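Local coordinates for integral membrane indolylacetylinositol arabinosyltransferase EmbC (Mycolicibacterium smegmatis, PDB 7BVE), which is a membrane-embedded arabinosyltransferase of the emb family that probably polymerises arabinose into the arabinan of the mycobacterial cell wall, at residues 733-747 / 942-954. Numbering follows the deposited sequence.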
loop_
_atom_site.group_PDB
_atom_site.type_symbol
_atom_site.label_atom_id
_atom_site.label_comp_id
_atom_site.label_asym_id
_atom_site.label_seq_id
_atom_site.Cartn_x
_atom_site.Cartn_y
_atom_site.Cartn_z
ATOM N N ALA A 733 -34.956 1.271 -11.419
ATOM C CA ALA A 733 -35.757 0.173 -11.931
ATOM C C ALA A 733 -36.683 0.576 -13.065
ATOM O O ALA A 733 -37.221 -0.305 -13.734
ATOM C CB ALA A 733 -36.578 -0.432 -10.805
ATOM N N ASN A 734 -36.897 1.866 -13.295
ATOM C CA ASN A 734 -37.692 2.311 -14.429
ATOM C C ASN A 734 -36.877 2.490 -15.696
ATOM O O ASN A 734 -37.458 2.578 -16.782
ATOM C CB ASN A 734 -38.390 3.632 -14.109
ATOM C CG ASN A 734 -39.495 3.475 -13.106
ATOM O OD1 ASN A 734 -39.409 3.966 -11.982
ATOM N ND2 ASN A 734 -40.559 2.798 -13.512
ATOM N N ASP A 735 -35.555 2.544 -15.581
ATOM C CA ASP A 735 -34.681 2.860 -16.694
ATOM C C ASP A 735 -33.771 1.704 -17.062
ATOM O O ASP A 735 -32.763 1.908 -17.735
ATOM C CB ASP A 735 -33.879 4.109 -16.361
ATOM C CG ASP A 735 -34.747 5.344 -16.341
ATOM O OD1 ASP A 735 -35.709 5.395 -17.131
ATOM O OD2 ASP A 735 -34.507 6.254 -15.527
ATOM N N VAL A 736 -34.114 0.497 -16.636
ATOM C CA VAL A 736 -33.433 -0.724 -17.032
ATOM C C VAL A 736 -34.435 -1.564 -17.799
ATOM O O VAL A 736 -35.506 -1.883 -17.277
ATOM C CB VAL A 736 -32.884 -1.491 -15.823
ATOM C CG1 VAL A 736 -32.387 -2.815 -16.255
ATOM C CG2 VAL A 736 -31.770 -0.728 -15.188
ATOM N N LEU A 737 -34.096 -1.909 -19.033
ATOM C CA LEU A 737 -34.967 -2.684 -19.900
ATOM C C LEU A 737 -34.572 -4.151 -19.845
ATOM O O LEU A 737 -33.388 -4.481 -19.845
ATOM C CB LEU A 737 -34.881 -2.167 -21.330
ATOM C CG LEU A 737 -35.319 -0.722 -21.499
ATOM C CD1 LEU A 737 -35.073 -0.276 -22.905
ATOM C CD2 LEU A 737 -36.768 -0.573 -21.152
ATOM N N VAL A 738 -35.567 -5.029 -19.787
ATOM C CA VAL A 738 -35.361 -6.447 -19.516
ATOM C C VAL A 738 -36.134 -7.257 -20.544
ATOM O O VAL A 738 -37.345 -7.070 -20.695
ATOM C CB VAL A 738 -35.820 -6.821 -18.091
ATOM C CG1 VAL A 738 -35.829 -8.308 -17.898
ATOM C CG2 VAL A 738 -34.920 -6.198 -17.052
ATOM N N GLU A 739 -35.451 -8.158 -21.249
ATOM C CA GLU A 739 -36.130 -9.153 -22.073
ATOM C C GLU A 739 -36.218 -10.474 -21.322
ATOM O O GLU A 739 -35.207 -11.029 -20.886
ATOM C CB GLU A 739 -35.467 -9.332 -23.435
ATOM C CG GLU A 739 -33.996 -9.610 -23.481
ATOM C CD GLU A 739 -33.578 -10.004 -24.871
ATOM O OE1 GLU A 739 -34.478 -10.229 -25.708
ATOM O OE2 GLU A 739 -32.363 -10.054 -25.144
ATOM N N GLN A 740 -37.441 -10.961 -21.154
ATOM C CA GLN A 740 -37.647 -12.237 -20.492
ATOM C C GLN A 740 -37.301 -13.388 -21.423
ATOM O O GLN A 740 -36.423 -14.203 -21.127
ATOM C CB GLN A 740 -39.093 -12.337 -20.025
ATOM C CG GLN A 740 -39.444 -11.398 -18.905
ATOM C CD GLN A 740 -40.900 -11.485 -18.538
ATOM O OE1 GLN A 740 -41.679 -12.154 -19.207
ATOM N NE2 GLN A 740 -41.277 -10.821 -17.463
ATOM N N ASN A 741 -37.981 -13.463 -22.561
ATOM C CA ASN A 741 -37.778 -14.537 -23.526
ATOM C C ASN A 741 -36.795 -14.052 -24.585
ATOM O O ASN A 741 -37.109 -13.144 -25.358
ATOM C CB ASN A 741 -39.110 -14.936 -24.153
ATOM C CG ASN A 741 -39.044 -16.265 -24.863
ATOM O OD1 ASN A 741 -38.018 -16.942 -24.844
ATOM N ND2 ASN A 741 -40.140 -16.645 -25.509
ATOM N N ALA A 742 -35.613 -14.663 -24.635
ATOM C CA ALA A 742 -34.589 -14.286 -25.602
ATOM C C ALA A 742 -34.767 -14.954 -26.956
ATOM O O ALA A 742 -33.870 -14.856 -27.794
ATOM C CB ALA A 742 -33.199 -14.604 -25.057
ATOM N N ASN A 743 -35.890 -15.628 -27.192
ATOM C CA ASN A 743 -36.167 -16.292 -28.458
ATOM C C ASN A 743 -37.277 -15.602 -29.233
ATOM O O ASN A 743 -37.824 -16.181 -30.174
ATOM C CB ASN A 743 -36.548 -17.751 -28.219
ATOM C CG ASN A 743 -35.452 -18.534 -27.553
ATOM O OD1 ASN A 743 -35.604 -18.993 -26.423
ATOM N ND2 ASN A 743 -34.335 -18.694 -28.248
ATOM N N ALA A 744 -37.627 -14.377 -28.852
ATOM C CA ALA A 744 -38.839 -13.750 -29.361
ATOM C C ALA A 744 -38.599 -13.011 -30.674
ATOM O O ALA A 744 -39.193 -13.350 -31.700
ATOM C CB ALA A 744 -39.414 -12.802 -28.306
ATOM N N GLY A 745 -37.732 -12.005 -30.657
ATOM C CA GLY A 745 -37.607 -11.134 -31.807
ATOM C C GLY A 745 -36.532 -11.504 -32.804
ATOM O O GLY A 745 -35.796 -10.629 -33.264
ATOM N N MET A 746 -36.427 -12.783 -33.153
ATOM C CA MET A 746 -35.485 -13.219 -34.176
ATOM C C MET A 746 -35.975 -12.784 -35.549
ATOM O O MET A 746 -37.155 -12.939 -35.871
ATOM C CB MET A 746 -35.316 -14.736 -34.137
ATOM C CG MET A 746 -34.573 -15.270 -32.932
ATOM S SD MET A 746 -32.830 -14.835 -32.953
ATOM C CE MET A 746 -32.317 -15.389 -31.335
ATOM N N LEU A 747 -35.068 -12.240 -36.355
ATOM C CA LEU A 747 -35.435 -11.781 -37.685
ATOM C C LEU A 747 -35.610 -12.970 -38.626
ATOM O O LEU A 747 -35.194 -14.095 -38.336
ATOM C CB LEU A 747 -34.381 -10.818 -38.228
ATOM C CG LEU A 747 -34.254 -9.469 -37.519
ATOM C CD1 LEU A 747 -33.064 -8.694 -38.034
ATOM C CD2 LEU A 747 -35.518 -8.665 -37.698
ATOM N N PRO A 942 -27.651 -15.664 -35.001
ATOM C CA PRO A 942 -28.351 -14.749 -35.885
ATOM C C PRO A 942 -28.929 -13.476 -35.238
ATOM O O PRO A 942 -29.049 -13.454 -34.062
ATOM C CB PRO A 942 -29.402 -15.658 -36.505
ATOM C CG PRO A 942 -29.647 -16.689 -35.470
ATOM C CD PRO A 942 -28.333 -16.902 -34.774
ATOM N N PRO A 943 -29.197 -12.390 -35.999
ATOM C CA PRO A 943 -29.729 -11.129 -35.497
ATOM C C PRO A 943 -31.101 -11.215 -34.838
ATOM O O PRO A 943 -31.917 -11.951 -35.272
ATOM C CB PRO A 943 -30.054 -10.347 -36.750
ATOM C CG PRO A 943 -29.029 -10.816 -37.675
ATOM C CD PRO A 943 -28.987 -12.302 -37.420
ATOM N N ARG A 944 -31.362 -10.239 -33.997
ATOM C CA ARG A 944 -32.496 -10.237 -33.098
ATOM C C ARG A 944 -32.859 -8.802 -32.761
ATOM O O ARG A 944 -31.977 -7.986 -32.484
ATOM C CB ARG A 944 -32.132 -11.026 -31.838
ATOM C CG ARG A 944 -33.205 -11.182 -30.813
ATOM C CD ARG A 944 -32.663 -12.003 -29.673
ATOM N NE ARG A 944 -31.566 -11.328 -28.997
ATOM C CZ ARG A 944 -30.779 -11.911 -28.105
ATOM N NH1 ARG A 944 -29.799 -11.245 -27.522
ATOM N NH2 ARG A 944 -30.971 -13.174 -27.795
ATOM N N ILE A 945 -34.150 -8.488 -32.815
ATOM C CA ILE A 945 -34.648 -7.236 -32.249
ATOM C C ILE A 945 -35.431 -7.580 -30.989
ATOM O O ILE A 945 -36.548 -8.114 -31.073
ATOM C CB ILE A 945 -35.506 -6.443 -33.242
ATOM C CG1 ILE A 945 -34.635 -5.933 -34.384
ATOM C CG2 ILE A 945 -36.124 -5.250 -32.566
ATOM C CD1 ILE A 945 -35.408 -5.283 -35.481
ATOM N N PRO A 946 -34.875 -7.324 -29.812
ATOM C CA PRO A 946 -35.513 -7.766 -28.575
ATOM C C PRO A 946 -36.751 -6.958 -28.225
ATOM O O PRO A 946 -36.872 -5.783 -28.572
ATOM C CB PRO A 946 -34.414 -7.557 -27.536
ATOM C CG PRO A 946 -33.528 -6.557 -28.115
ATOM C CD PRO A 946 -33.524 -6.807 -29.568
ATOM N N GLU A 947 -37.680 -7.616 -27.537
ATOM C CA GLU A 947 -38.900 -6.997 -27.034
ATOM C C GLU A 947 -38.719 -6.768 -25.542
ATOM O O GLU A 947 -38.690 -7.726 -24.763
ATOM C CB GLU A 947 -40.110 -7.877 -27.315
ATOM C CG GLU A 947 -40.404 -8.031 -28.782
ATOM C CD GLU A 947 -41.555 -8.963 -29.039
ATOM O OE1 GLU A 947 -42.040 -9.581 -28.071
ATOM O OE2 GLU A 947 -41.972 -9.085 -30.208
ATOM N N LEU A 948 -38.606 -5.505 -25.146
ATOM C CA LEU A 948 -38.095 -5.133 -23.839
ATOM C C LEU A 948 -39.206 -4.612 -22.935
ATOM O O LEU A 948 -40.130 -3.932 -23.384
ATOM C CB LEU A 948 -37.008 -4.072 -23.992
ATOM C CG LEU A 948 -35.812 -4.518 -24.826
ATOM C CD1 LEU A 948 -34.892 -3.364 -25.094
ATOM C CD2 LEU A 948 -35.064 -5.608 -24.132
ATOM N N ARG A 949 -39.108 -4.948 -21.649
ATOM C CA ARG A 949 -39.956 -4.407 -20.597
ATOM C C ARG A 949 -39.053 -3.873 -19.501
ATOM O O ARG A 949 -37.871 -4.201 -19.446
ATOM C CB ARG A 949 -40.896 -5.461 -20.011
ATOM C CG ARG A 949 -41.879 -6.050 -20.991
ATOM C CD ARG A 949 -42.733 -7.108 -20.327
ATOM N NE ARG A 949 -43.659 -6.530 -19.358
ATOM C CZ ARG A 949 -44.384 -7.238 -18.498
ATOM N NH1 ARG A 949 -44.288 -8.558 -18.473
ATOM N NH2 ARG A 949 -45.200 -6.623 -17.658
ATOM N N THR A 950 -39.606 -3.048 -18.622
ATOM C CA THR A 950 -38.772 -2.492 -17.571
ATOM C C THR A 950 -38.586 -3.504 -16.452
ATOM O O THR A 950 -39.317 -4.486 -16.344
ATOM C CB THR A 950 -39.368 -1.200 -17.024
ATOM O OG1 THR A 950 -40.659 -1.458 -16.474
ATOM C CG2 THR A 950 -39.513 -0.189 -18.123
ATOM N N LEU A 951 -37.578 -3.261 -15.617
ATOM C CA LEU A 951 -37.293 -4.166 -14.511
ATOM C C LEU A 951 -38.337 -4.079 -13.409
ATOM O O LEU A 951 -38.498 -5.035 -12.657
ATOM C CB LEU A 951 -35.894 -3.882 -13.965
ATOM C CG LEU A 951 -35.202 -4.731 -12.902
ATOM C CD1 LEU A 951 -33.733 -4.760 -13.183
ATOM C CD2 LEU A 951 -35.412 -4.161 -11.523
ATOM N N GLN A 952 -39.057 -2.968 -13.305
ATOM C CA GLN A 952 -40.119 -2.847 -12.317
ATOM C C GLN A 952 -41.338 -3.674 -12.697
ATOM O O GLN A 952 -42.077 -4.122 -11.817
ATOM C CB GLN A 952 -40.477 -1.369 -12.147
ATOM C CG GLN A 952 -41.514 -1.019 -11.094
ATOM C CD GLN A 952 -41.084 -1.363 -9.683
ATOM O OE1 GLN A 952 -39.910 -1.285 -9.340
ATOM N NE2 GLN A 952 -42.048 -1.706 -8.844
ATOM N N GLU A 953 -41.550 -3.919 -13.985
ATOM C CA GLU A 953 -42.660 -4.751 -14.423
ATOM C C GLU A 953 -42.326 -6.232 -14.447
ATOM O O GLU A 953 -43.236 -7.058 -14.349
ATOM C CB GLU A 953 -43.115 -4.329 -15.813
ATOM C CG GLU A 953 -43.666 -2.938 -15.859
ATOM C CD GLU A 953 -44.081 -2.533 -17.249
ATOM O OE1 GLU A 953 -43.847 -3.318 -18.188
ATOM O OE2 GLU A 953 -44.635 -1.427 -17.404
ATOM N N VAL A 954 -41.052 -6.586 -14.583
ATOM C CA VAL A 954 -40.624 -7.976 -14.569
ATOM C C VAL A 954 -40.398 -8.419 -13.129
ATOM O O VAL A 954 -41.060 -9.337 -12.637
ATOM C CB VAL A 954 -39.354 -8.156 -15.412
ATOM C CG1 VAL A 954 -38.845 -9.562 -15.301
ATOM C CG2 VAL A 954 -39.640 -7.807 -16.845
#
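The Arg944 guanidinium has Glu739 OE2 over one face, offset toward the rim, and Ala742 O at its edge. Glu739 OE2 lies 3.7 Å from Arg944 NH1. The carboxylate and guanidinium planes stand 86° apart, and no N-H points at the oxygen, so this long salt bridge rests on charge alone. At the edge, Arg944 NH2 gives Ala742 O a weak hydrogen bond of 3.4 Å. The Arg944 chain runs extended from the backbone and bends at chi3 (64°), which brings the guanidinium to both partners. The Met746 CE methyl lies 3.8 Å from Arg944 CD.

Strands 736-738 and 949-950 pair antiparallel at the edge of a mixed sheet. Arg949 N donates a hydrogen bond to Val738 O (2.9 Å), as does Leu951 N to Val736 O (3.0 Å). Val738 CG1 meets Val954 CG2. The Leu737 and Leu948 side chains cross at about a right angle, touching through their CD1 methyls. Beyond the turn from Asn741 to Ala744, Ile945 N donates to Gly745 O (2.7 Å).

Glu739 OE2 is also hydrogen-bonded to Tyr1028 OH in the mixed sheet, and Arg944 NH1 weakly to Asn908 OD1 in strand 907-912. The nearby carboxylate would probably stabilise the arginine's positive charge.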